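Local structure of tartrate dehydrogenase/decarboxylase (Pseudomonas putida, 3FLK) at residues N106-R111 against V132-T137; V187-K192 against V240-N245; P266-N271 against S278-V283. The protein oxidises tartrate with NAD+ and also converts meso-tartrate to D-glycerate and D-malate to pyruvate, using magnesium or manganese, as a homodimer. The protein carries 1 engineered substitution. All coordinates share one frame; numbering follows the deposited sequence.

All three interactions lie in one mixed sheet of the subunit. Interaction 1 sits between the other two. Its Val133 N lies 2.7 Å from Val241 O of interaction 2, a probable hydrogen bond. On its other strand Ile107 N lies 2.9 Å from Ala268 O of interaction 3, again probably bonded. Interactions 1 and 2 have centres 10 Å apart, interactions 1 and 3 9 Å. Interactions 2 and 3 do not touch; their nearest atoms are about 8 Å apart. Interaction 1 supplies arginines to the oxalate pocket. Interaction 3 reaches the nicotinamide of NADH. Interaction 2 extends Lys192 to the oxalate bound in the second subunit.

Interaction 1 (N106-R111 against V132-T137); sequences NIRPVR and VVRENT. With OXL (oxalate ion), chain G; SO4 (sulfate ion), chain J.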
loop_
_atom_site.group_PDB
_atom_site.type_symbol
_atom_site.label_atom_id
_atom_site.label_comp_id
_atom_site.label_asym_id
_atom_site.label_seq_id
_atom_site.Cartn_x
_atom_site.Cartn_y
_atom_site.Cartn_z
ATOM N N ASN A 106 -4.222 -7.493 -15.661
ATOM C CA ASN A 106 -5.315 -7.419 -14.697
ATOM C C ASN A 106 -5.851 -5.990 -14.651
ATOM O O ASN A 106 -5.230 -5.104 -14.062
ATOM C CB ASN A 106 -4.859 -7.891 -13.311
ATOM C CG ASN A 106 -6.022 -8.272 -12.400
ATOM O OD1 ASN A 106 -7.153 -7.832 -12.590
ATOM N ND2 ASN A 106 -5.741 -9.105 -11.408
ATOM N N ILE A 107 -6.995 -5.780 -15.299
ATOM C CA ILE A 107 -7.616 -4.459 -15.423
ATOM C C ILE A 107 -8.651 -4.248 -14.326
ATOM O O ILE A 107 -9.605 -5.019 -14.208
ATOM C CB ILE A 107 -8.297 -4.275 -16.812
ATOM C CG1 ILE A 107 -7.273 -4.370 -17.948
ATOM C CG2 ILE A 107 -9.060 -2.950 -16.882
ATOM C CD1 ILE A 107 -6.311 -3.180 -18.037
ATOM N N ARG A 108 -8.467 -3.188 -13.542
ATOM C CA ARG A 108 -9.333 -2.903 -12.400
ATOM C C ARG A 108 -9.715 -1.415 -12.345
ATOM O O ARG A 108 -8.953 -0.596 -11.822
ATOM C CB ARG A 108 -8.655 -3.359 -11.095
ATOM C CG ARG A 108 -8.455 -4.870 -11.009
ATOM C CD ARG A 108 -7.607 -5.302 -9.814
ATOM N NE ARG A 108 -7.691 -6.747 -9.604
ATOM C CZ ARG A 108 -7.386 -7.371 -8.466
ATOM N NH1 ARG A 108 -6.967 -6.688 -7.409
ATOM N NH2 ARG A 108 -7.506 -8.689 -8.385
ATOM N N PRO A 109 -10.893 -1.059 -12.903
ATOM C CA PRO A 109 -11.342 0.338 -12.882
ATOM C C PRO A 109 -11.778 0.828 -11.502
ATOM O O PRO A 109 -12.337 0.064 -10.709
ATOM C CB PRO A 109 -12.530 0.347 -13.853
ATOM C CG PRO A 109 -13.033 -1.052 -13.854
ATOM C CD PRO A 109 -11.848 -1.941 -13.601
ATOM N N VAL A 110 -11.508 2.101 -11.232
ATOM C CA VAL A 110 -11.878 2.746 -9.978
ATOM C C VAL A 110 -12.725 3.971 -10.316
ATOM O O VAL A 110 -12.296 4.832 -11.086
ATOM C CB VAL A 110 -10.627 3.155 -9.154
ATOM C CG1 VAL A 110 -11.025 3.876 -7.881
ATOM C CG2 VAL A 110 -9.767 1.937 -8.827
ATOM N N ARG A 111 -13.924 4.045 -9.745
ATOM C CA ARG A 111 -14.867 5.110 -10.080
ATOM C C ARG A 111 -15.780 5.477 -8.914
ATOM O O ARG A 111 -16.326 4.600 -8.243
ATOM C CB ARG A 111 -15.714 4.692 -11.285
ATOM C CG ARG A 111 -16.553 5.805 -11.918
ATOM C CD ARG A 111 -17.106 5.350 -13.260
ATOM N NE ARG A 111 -16.049 4.781 -14.097
ATOM C CZ ARG A 111 -16.224 3.817 -14.996
ATOM N NH1 ARG A 111 -17.423 3.291 -15.198
ATOM N NH2 ARG A 111 -15.186 3.371 -15.690
ATOM N N VAL A 132 -6.518 0.837 -12.884
ATOM C CA VAL A 132 -5.293 0.162 -12.477
ATOM C C VAL A 132 -5.004 -0.970 -13.457
ATOM O O VAL A 132 -5.855 -1.827 -13.700
ATOM C CB VAL A 132 -5.387 -0.374 -11.027
ATOM C CG1 VAL A 132 -4.144 -1.191 -10.655
ATOM C CG2 VAL A 132 -5.591 0.778 -10.048
ATOM N N VAL A 133 -3.808 -0.936 -14.038
ATOM C CA VAL A 133 -3.322 -1.982 -14.925
ATOM C C VAL A 133 -2.255 -2.743 -14.140
ATOM O O VAL A 133 -1.155 -2.233 -13.906
ATOM C CB VAL A 133 -2.746 -1.396 -16.246
ATOM C CG1 VAL A 133 -2.222 -2.500 -17.156
ATOM C CG2 VAL A 133 -3.807 -0.568 -16.977
ATOM N N ARG A 134 -2.603 -3.953 -13.718
ATOM C CA ARG A 134 -1.766 -4.731 -12.809
ATOM C C ARG A 134 -1.129 -5.924 -13.518
ATOM O O ARG A 134 -1.822 -6.714 -14.164
ATOM C CB ARG A 134 -2.607 -5.192 -11.610
ATOM C CG ARG A 134 -1.943 -6.208 -10.686
ATOM C CD ARG A 134 -2.987 -6.902 -9.827
ATOM N NE ARG A 134 -2.400 -7.894 -8.928
ATOM C CZ ARG A 134 -3.099 -8.782 -8.228
ATOM N NH1 ARG A 134 -4.423 -8.816 -8.320
ATOM N NH2 ARG A 134 -2.473 -9.641 -7.434
ATOM N N GLU A 135 0.192 -6.048 -13.394
ATOM C CA GLU A 135 0.909 -7.213 -13.908
ATOM C C GLU A 135 0.447 -8.447 -13.136
ATOM O O GLU A 135 0.398 -8.434 -11.906
ATOM C CB GLU A 135 2.426 -7.024 -13.787
ATOM C CG GLU A 135 3.243 -7.905 -14.744
ATOM C CD GLU A 135 3.137 -9.392 -14.425
ATOM O OE1 GLU A 135 3.287 -9.763 -13.238
ATOM O OE2 GLU A 135 2.889 -10.189 -15.357
ATOM N N ASN A 136 0.127 -9.511 -13.865
ATOM C CA ASN A 136 -0.653 -10.612 -13.305
ATOM C C ASN A 136 0.013 -12.000 -13.334
ATOM O O ASN A 136 -0.622 -12.993 -12.963
ATOM C CB ASN A 136 -2.003 -10.661 -14.034
ATOM C CG ASN A 136 -3.144 -11.123 -13.150
ATOM O OD1 ASN A 136 -3.177 -10.849 -11.949
ATOM N ND2 ASN A 136 -4.108 -11.806 -13.756
ATOM N N THR A 137 1.277 -12.078 -13.765
ATOM C CA THR A 137 1.938 -13.388 -13.952
ATOM C C THR A 137 3.310 -13.570 -13.284
ATOM O O THR A 137 3.838 -14.686 -13.251
ATOM C CB THR A 137 2.094 -13.765 -15.454
ATOM O OG1 THR A 137 2.875 -12.768 -16.124
ATOM C CG2 THR A 137 0.736 -13.918 -16.139
HETATM C C1 OXL G . -5.597 -10.562 -4.182
HETATM C C2 OXL G . -6.020 -10.019 -5.475
HETATM O O1 OXL G . -5.823 -9.894 -3.143
HETATM O O2 OXL G . -5.785 -10.660 -6.523
HETATM O O3 OXL G . -5.011 -11.668 -4.142
HETATM O O4 OXL G . -6.605 -8.910 -5.497
HETATM S S SO4 J . -16.408 0.464 -17.770
HETATM O O1 SO4 J . -15.185 0.648 -16.992
HETATM O O2 SO4 J . -16.095 0.537 -19.194
HETATM O O3 SO4 J . -16.996 -0.838 -17.475
HETATM O O4 SO4 J . -17.355 1.524 -17.431
#
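Asn106 and Arg108 pair with Arg134 and Val132 as hydrogen-bonded pairs of an antiparallel ribbon. The ribbon belongs to the central mixed sheet of the isocitrate/isopropylmalate dehydrogenase fold. Ile107 and Val133 form the non-hydrogen-bonded pair between them.

The tight face carries Asn106, Arg108, Val132 and Arg134. The Asn106 side chain leaves with CG anti to the backbone N (chi1 -161°). This lays its amide alongside the Arg134 chain, with the two flat groups nearly parallel. Asn106 ND2 gives a hydrogen bond to Asn136 OD1 at 3.1 Å, arriving above the carbonyl plane. Asn106 OD1 accepts from Arg108 NE at 3.2 Å, also from above its plane. The amide is therefore held at both ends. Asn136 is fixed in turn through its ND2, which bonds Asn269 OD1 and Gln103 O.

The chains of Arg108 and Arg134 are extended. Arg134 NH1 sits over one face of the Arg108 guanidinium, toward its rim, 3.1 Å from Arg108 NH2. The planes are 69° apart. The shared oxalate probably offsets the charge of the gathered arginines. Arg98 of the same chain and Lys192 of the second subunit also bond it. Ser252 holds Arg108 NH1, and the carbonyl of Asn245 holds Arg134 NE.

The other face is looser. Ile107 CD1 meets Val133 CG2 at 3.8 Å, against helix 165-181, and Ile107 is partly exposed. Farther along, partly exposed Arg111 grips a sulfate, probably from the crystallisation liquor. On the tight face, Arg108 NH1 bonds oxalate O4 at 3.0 Å, while Arg134 NH1 points almost straight (170°) at oxalate O2, 2.9 Å away.

Interaction 2 (V187-K192 against V240-N245); sequences VTSATK and VVVASN. With OXL (oxalate ion), chain O.
Parallel strands of an alpha/beta sheet meet here, Val187 beside Val240, Thr188 beside Val241 and Ser189 beside Val242. The chain between them makes two beta-alpha-beta crossovers. The first runs through helix 199-211 to strand 218-223. The second runs through helix 224-233 to strand 240-243, passing over strand 186-191.

Three backbone bonds tie the pair. Thr188 N reaches Val240 O at 2.8 Å, Val242 N reaches Thr188 O, and Ala190 N reaches Val242 O at 2.9 Å. All three are nearly straight, and each donor lies close to the line of the carbonyl it meets.

Among the side chains, Val187 CG1 packs on Val242 CG1 at 3.7 Å. Val242 holds CG1 between its backbone N and carbonyl carbon (chi1 64°), which brings this methyl across to Val187 and the CB of Ser189. Nearer the C-terminal ends, Ala190 CB meets Ala243 CB at 3.7 Å.

One water bridges Thr188 OG1 and Val240 O, the same carbonyl that accepts from Thr188 N; Asp220 is another partner of Thr188 OG1. A second donates to Ala190 O at 2.7 Å and accepts from Ser244 N, linking the strands where they part. Ser244 is the N-cap of helix 245-258; its OG bonds Glu140 OE2 and, weakly, Phe247 N. Lys192 NZ, also bonded to Asn194 OD1, reaches across the dimer interface to O4 of the oxalate held by the second subunit, 3.2 Å away, and forms a salt bridge with Asp249 of that subunit.

Helix 165-181 covers the face of Val187, Val240 and Val242, and helix 199-211 packs on Ser189. On the other face Leu227 of helix 224-233 touches Thr188 and Ala190. Strand 218-223 flanks 187-191 along its outer edge.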
loop_
_atom_site.group_PDB
_atom_site.type_symbol
_atom_site.label_atom_id
_atom_site.label_comp_id
_atom_site.label_asym_id
_atom_site.label_seq_id
_atom_site.Cartn_x
_atom_site.Cartn_y
_atom_site.Cartn_z
ATOM N N VAL A 187 -0.067 8.159 -17.978
ATOM C CA VAL A 187 0.293 6.927 -17.269
ATOM C C VAL A 187 1.086 7.254 -16.006
ATOM O O VAL A 187 2.079 7.981 -16.061
ATOM C CB VAL A 187 1.135 5.962 -18.158
ATOM C CG1 VAL A 187 1.697 4.798 -17.338
ATOM C CG2 VAL A 187 0.318 5.427 -19.307
ATOM N N THR A 188 0.635 6.713 -14.874
ATOM C CA THR A 188 1.418 6.739 -13.641
ATOM C C THR A 188 1.972 5.341 -13.385
ATOM O O THR A 188 1.228 4.361 -13.389
ATOM C CB THR A 188 0.580 7.209 -12.426
ATOM O OG1 THR A 188 0.067 8.518 -12.680
ATOM C CG2 THR A 188 1.426 7.247 -11.153
ATOM N N SER A 189 3.285 5.261 -13.192
ATOM C CA SER A 189 3.947 4.000 -12.896
ATOM C C SER A 189 4.220 3.895 -11.399
ATOM O O SER A 189 4.863 4.771 -10.820
ATOM C CB SER A 189 5.259 3.897 -13.681
ATOM O OG SER A 189 5.843 2.613 -13.520
ATOM N N ALA A 190 3.715 2.831 -10.776
ATOM C CA ALA A 190 4.014 2.557 -9.372
ATOM C C ALA A 190 5.409 1.957 -9.256
ATOM O O ALA A 190 5.736 0.990 -9.946
ATOM C CB ALA A 190 2.973 1.617 -8.766
ATOM N N THR A 191 6.226 2.534 -8.382
ATOM C CA THR A 191 7.594 2.057 -8.189
ATOM C C THR A 191 8.031 2.067 -6.716
ATOM O O THR A 191 7.292 2.519 -5.844
ATOM C CB THR A 191 8.601 2.844 -9.094
ATOM O OG1 THR A 191 9.880 2.196 -9.078
ATOM C CG2 THR A 191 8.758 4.287 -8.641
ATOM N N LYS A 192 9.219 1.529 -6.450
ATOM C CA LYS A 192 9.892 1.683 -5.157
ATOM C C LYS A 192 11.386 1.483 -5.372
ATOM O O LYS A 192 12.015 0.611 -4.767
ATOM C CB LYS A 192 9.338 0.719 -4.095
ATOM C CG LYS A 192 9.479 1.236 -2.655
ATOM C CD LYS A 192 9.021 2.693 -2.547
ATOM C CE LYS A 192 8.859 3.162 -1.113
ATOM N NZ LYS A 192 10.151 3.489 -0.449
ATOM N N VAL A 240 -4.460 6.372 -15.897
ATOM C CA VAL A 240 -3.982 4.994 -16.022
ATOM C C VAL A 240 -2.840 4.794 -15.030
ATOM O O VAL A 240 -1.851 5.531 -15.059
ATOM C CB VAL A 240 -3.511 4.659 -17.462
ATOM C CG1 VAL A 240 -2.917 3.253 -17.537
ATOM C CG2 VAL A 240 -4.660 4.794 -18.452
ATOM N N VAL A 241 -2.998 3.818 -14.140
ATOM C CA VAL A 241 -1.966 3.485 -13.160
ATOM C C VAL A 241 -1.453 2.073 -13.434
ATOM O O VAL A 241 -2.204 1.099 -13.341
ATOM C CB VAL A 241 -2.476 3.616 -11.697
ATOM C CG1 VAL A 241 -1.345 3.368 -10.702
ATOM C CG2 VAL A 241 -3.089 4.995 -11.458
ATOM N N VAL A 242 -0.176 1.974 -13.795
ATOM C CA VAL A 242 0.447 0.687 -14.092
ATOM C C VAL A 242 1.345 0.261 -12.927
ATOM O O VAL A 242 2.084 1.075 -12.365
ATOM C CB VAL A 242 1.195 0.699 -15.467
ATOM C CG1 VAL A 242 2.378 1.675 -15.468
ATOM C CG2 VAL A 242 1.629 -0.713 -15.878
ATOM N N ALA A 243 1.255 -1.013 -12.556
ATOM C CA ALA A 243 1.907 -1.508 -11.344
ATOM C C ALA A 243 2.238 -2.992 -11.421
ATOM O O ALA A 243 1.648 -3.732 -12.213
ATOM C CB ALA A 243 1.027 -1.221 -10.120
ATOM N N SER A 244 3.188 -3.415 -10.588
ATOM C CA SER A 244 3.543 -4.825 -10.424
ATOM C C SER A 244 2.406 -5.599 -9.746
ATOM O O SER A 244 1.417 -5.005 -9.306
ATOM C CB SER A 244 4.805 -4.940 -9.570
ATOM O OG SER A 244 4.529 -4.524 -8.239
ATOM N N ASN A 245 2.570 -6.917 -9.650
ATOM C CA ASN A 245 1.573 -7.811 -9.051
ATOM C C ASN A 245 1.112 -7.360 -7.665
ATOM O O ASN A 245 -0.092 -7.220 -7.417
ATOM C CB ASN A 245 2.122 -9.241 -8.987
ATOM C CG ASN A 245 1.067 -10.295 -9.276
ATOM O OD1 ASN A 245 -0.117 -10.120 -8.976
ATOM N ND2 ASN A 245 1.499 -11.408 -9.861
HETATM C C1 OXL O . 10.986 5.237 4.082
HETATM C C2 OXL O . 11.199 5.200 2.631
HETATM O O1 OXL O . 9.949 5.793 4.520
HETATM O O2 OXL O . 12.280 4.761 2.170
HETATM O O3 OXL O . 11.829 4.716 4.846
HETATM O O4 OXL O . 10.280 5.612 1.884
HETATM O O HOH W 1 -2.311 8.205 -14.079
HETATM O O HOH W 2 5.267 -1.687 -9.912
#

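Interaction 3 (P266-N271 against S278-V283); sequences PSANLN and SLFEPV. With NAI (1,4-dihydronicotinamide adenine dinucleotide), chain F.
Pro266 to Leu270 and Ser278 to Pro282 run antiparallel, with 159° between their directions, as the two arms of a beta hairpin in the central sheet. Asn269 and Leu279 exchange two backbone bonds: Asn269 N to Leu279 O at 2.7 Å and Leu279 N to Asn269 O. At the Ser267–Glu281 pair one bond is good, Glu281 N to Ser267 O at 3.1 Å, and the return bond is weak. At the turn end Ser278 OG accepts a hydrogen bond from Asn271 N at 3.0 Å.

One face is apolar. The Phe280 ring spans two residues of the facing strand. Its CE1 meets Ala268 CB at 3.6 Å, and its CZ meets Leu270 CD2 at 3.6 Å. Met308 of helix 299-313 adds to this packing.

The other face, with Ser267, Asn269, Leu279 and Glu281, is mixed: polar groups lie beside Leu279, whose CD2 rests on Asn269 ND2. Asn269 ND2 bonds only weakly to Glu281 OE2, the amide and carboxylate planes standing 51° apart. Arg98 binds both Asn269 OD1 and Glu281 OE2, and Asn136 also bonds Asn269 OD1.

Glu281 has CG between its backbone N and carbonyl carbon (chi1 65°), and the chain beyond is extended. This carries the carboxylate out to the cofactor pocket. There Glu281 OE1 accepts a hydrogen bond from the carboxamide nitrogen N7N of NADH at 3.0 Å.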
loop_
_atom_site.group_PDB
_atom_site.type_symbol
_atom_site.label_atom_id
_atom_site.label_comp_id
_atom_site.label_asym_id
_atom_site.label_seq_id
_atom_site.Cartn_x
_atom_site.Cartn_y
_atom_site.Cartn_z
ATOM N N PRO A 266 -14.653 -4.197 -9.981
ATOM C CA PRO A 266 -14.516 -5.379 -10.817
ATOM C C PRO A 266 -13.076 -5.605 -11.280
ATOM O O PRO A 266 -12.229 -4.717 -11.140
ATOM C CB PRO A 266 -15.385 -5.024 -12.019
ATOM C CG PRO A 266 -15.157 -3.564 -12.192
ATOM C CD PRO A 266 -14.918 -2.997 -10.798
ATOM N N SER A 267 -12.810 -6.780 -11.840
ATOM C CA SER A 267 -11.505 -7.055 -12.431
ATOM C C SER A 267 -11.586 -7.975 -13.643
ATOM O O SER A 267 -12.344 -8.954 -13.657
ATOM C CB SER A 267 -10.531 -7.612 -11.395
ATOM O OG SER A 267 -10.714 -8.996 -11.203
ATOM N N ALA A 268 -10.803 -7.634 -14.660
ATOM C CA ALA A 268 -10.678 -8.440 -15.862
ATOM C C ALA A 268 -9.257 -8.996 -15.941
ATOM O O ALA A 268 -8.296 -8.232 -16.055
ATOM C CB ALA A 268 -10.997 -7.597 -17.089
ATOM N N ASN A 269 -9.138 -10.319 -15.849
ATOM C CA ASN A 269 -7.860 -11.011 -16.003
ATOM C C ASN A 269 -7.733 -11.462 -17.451
ATOM O O ASN A 269 -8.210 -12.535 -17.827
ATOM C CB ASN A 269 -7.758 -12.215 -15.060
ATOM C CG ASN A 269 -7.801 -11.825 -13.592
ATOM O OD1 ASN A 269 -6.799 -11.927 -12.888
ATOM N ND2 ASN A 269 -8.967 -11.393 -13.121
ATOM N N LEU A 270 -7.090 -10.625 -18.259
ATOM C CA LEU A 270 -7.113 -10.780 -19.705
ATOM C C LEU A 270 -5.883 -11.464 -20.278
ATOM O O LEU A 270 -4.745 -11.140 -19.919
ATOM C CB LEU A 270 -7.289 -9.419 -20.393
ATOM C CG LEU A 270 -8.518 -8.554 -20.093
ATOM C CD1 LEU A 270 -8.473 -7.300 -20.947
ATOM C CD2 LEU A 270 -9.828 -9.311 -20.319
ATOM N N ASN A 271 -6.141 -12.417 -21.167
ATOM C CA ASN A 271 -5.158 -12.894 -22.124
ATOM C C ASN A 271 -5.506 -12.221 -23.460
ATOM O O ASN A 271 -6.330 -12.739 -24.214
ATOM C CB ASN A 271 -5.210 -14.422 -22.228
ATOM C CG ASN A 271 -4.259 -14.979 -23.283
ATOM O OD1 ASN A 271 -4.693 -15.576 -24.268
ATOM N ND2 ASN A 271 -2.961 -14.784 -23.081
ATOM N N SER A 278 -10.091 -15.756 -20.915
ATOM C CA SER A 278 -9.848 -14.748 -19.895
ATOM C C SER A 278 -10.769 -14.997 -18.699
ATOM O O SER A 278 -11.748 -15.743 -18.805
ATOM C CB SER A 278 -10.052 -13.345 -20.467
ATOM O OG SER A 278 -9.068 -13.050 -21.444
ATOM N N LEU A 279 -10.444 -14.382 -17.565
ATOM C CA LEU A 279 -11.183 -14.600 -16.327
ATOM C C LEU A 279 -11.712 -13.286 -15.763
ATOM O O LEU A 279 -10.992 -12.288 -15.689
ATOM C CB LEU A 279 -10.309 -15.324 -15.298
ATOM C CG LEU A 279 -10.943 -15.736 -13.963
ATOM C CD1 LEU A 279 -10.337 -17.031 -13.470
ATOM C CD2 LEU A 279 -10.795 -14.643 -12.914
ATOM N N PHE A 280 -12.977 -13.302 -15.361
ATOM C CA PHE A 280 -13.638 -12.105 -14.863
ATOM C C PHE A 280 -14.191 -12.358 -13.465
ATOM O O PHE A 280 -14.903 -13.336 -13.230
ATOM C CB PHE A 280 -14.714 -11.637 -15.853
ATOM C CG PHE A 280 -14.166 -11.324 -17.225
ATOM C CD1 PHE A 280 -13.815 -10.023 -17.569
ATOM C CD2 PHE A 280 -13.967 -12.339 -18.161
ATOM C CE1 PHE A 280 -13.288 -9.735 -18.831
ATOM C CE2 PHE A 280 -13.443 -12.062 -19.420
ATOM C CZ PHE A 280 -13.105 -10.759 -19.755
ATOM N N GLU A 281 -13.824 -11.472 -12.541
ATOM C CA GLU A 281 -14.070 -11.661 -11.117
ATOM C C GLU A 281 -14.110 -10.312 -10.404
ATOM O O GLU A 281 -13.562 -9.326 -10.905
ATOM C CB GLU A 281 -12.966 -12.534 -10.495
ATOM C CG GLU A 281 -11.580 -11.886 -10.525
ATOM C CD GLU A 281 -10.540 -12.585 -9.668
ATOM O OE1 GLU A 281 -10.899 -13.269 -8.686
ATOM O OE2 GLU A 281 -9.342 -12.436 -9.980
ATOM N N PRO A 282 -14.765 -10.253 -9.231
ATOM C CA PRO A 282 -14.599 -9.067 -8.398
ATOM C C PRO A 282 -13.180 -8.943 -7.842
ATOM O O PRO A 282 -12.452 -9.937 -7.761
ATOM C CB PRO A 282 -15.592 -9.292 -7.257
ATOM C CG PRO A 282 -15.879 -10.740 -7.249
ATOM C CD PRO A 282 -15.703 -11.227 -8.644
ATOM N N VAL A 283 -12.794 -7.724 -7.478
ATOM C CA VAL A 283 -11.544 -7.499 -6.757
ATOM C C VAL A 283 -11.591 -8.186 -5.382
ATOM O O VAL A 283 -10.607 -8.795 -4.953
ATOM C CB VAL A 283 -11.226 -5.986 -6.603
ATOM C CG1 VAL A 283 -10.021 -5.770 -5.689
ATOM C CG2 VAL A 283 -10.968 -5.348 -7.965
HETATM P PA NAI F . -12.092 -9.809 1.451
HETATM O O1A NAI F . -12.138 -8.996 0.214
HETATM O O2A NAI F . -12.770 -11.108 1.288
HETATM O O5B NAI F . -12.795 -8.997 2.638
HETATM C C5B NAI F . -12.263 -7.803 3.166
HETATM C C4B NAI F . -13.363 -6.993 3.843
HETATM O O4B NAI F . -14.208 -6.421 2.862
HETATM C C3B NAI F . -14.237 -7.852 4.746
HETATM O O3B NAI F . -14.527 -7.118 5.912
HETATM C C2B NAI F . -15.491 -8.084 3.927
HETATM O O2B NAI F . -16.643 -8.197 4.730
HETATM C C1B NAI F . -15.545 -6.874 3.009
HETATM N N9A NAI F . -16.121 -7.221 1.699
HETATM C C8A NAI F . -15.513 -7.920 0.687
HETATM N N7A NAI F . -16.384 -8.019 -0.341
HETATM C C5A NAI F . -17.531 -7.400 -0.005
HETATM C C6A NAI F . -18.731 -7.210 -0.683
HETATM N N6A NAI F . -18.890 -7.679 -1.918
HETATM N N1A NAI F . -19.753 -6.518 -0.064
HETATM C C2A NAI F . -19.592 -6.020 1.211
HETATM N N3A NAI F . -18.393 -6.211 1.871
HETATM C C4A NAI F . -17.383 -6.893 1.278
HETATM O O3 NAI F . -10.530 -9.964 1.847
HETATM P PN NAI F . -9.895 -10.654 3.161
HETATM O O1N NAI F . -10.825 -10.572 4.308
HETATM O O2N NAI F . -8.549 -10.056 3.321
HETATM O O5D NAI F . -9.710 -12.183 2.722
HETATM C C5D NAI F . -10.728 -13.147 2.897
HETATM C C4D NAI F . -10.417 -14.392 2.067
HETATM O O4D NAI F . -10.559 -14.102 0.689
HETATM C C3D NAI F . -8.995 -14.907 2.250
HETATM O O3D NAI F . -9.054 -16.312 2.253
HETATM C C2D NAI F . -8.258 -14.424 1.012
HETATM O O2D NAI F . -7.196 -15.276 0.653
HETATM C C1D NAI F . -9.375 -14.436 -0.021
HETATM N N1N NAI F . -9.205 -13.514 -1.161
HETATM C C2N NAI F . -9.395 -14.028 -2.413
HETATM C C3N NAI F . -9.278 -13.219 -3.537
HETATM C C7N NAI F . -9.754 -13.741 -4.863
HETATM O O7N NAI F . -10.392 -14.997 -4.929
HETATM N N7N NAI F . -9.563 -13.007 -5.959
HETATM C C4N NAI F . -8.966 -11.869 -3.372
HETATM C C5N NAI F . -8.778 -11.348 -2.092
HETATM C C6N NAI F . -8.903 -12.185 -0.983
HETATM O O HOH W 3 -8.642 -10.051 -10.327
HETATM O O HOH W 4 -8.641 -14.401 -23.808
#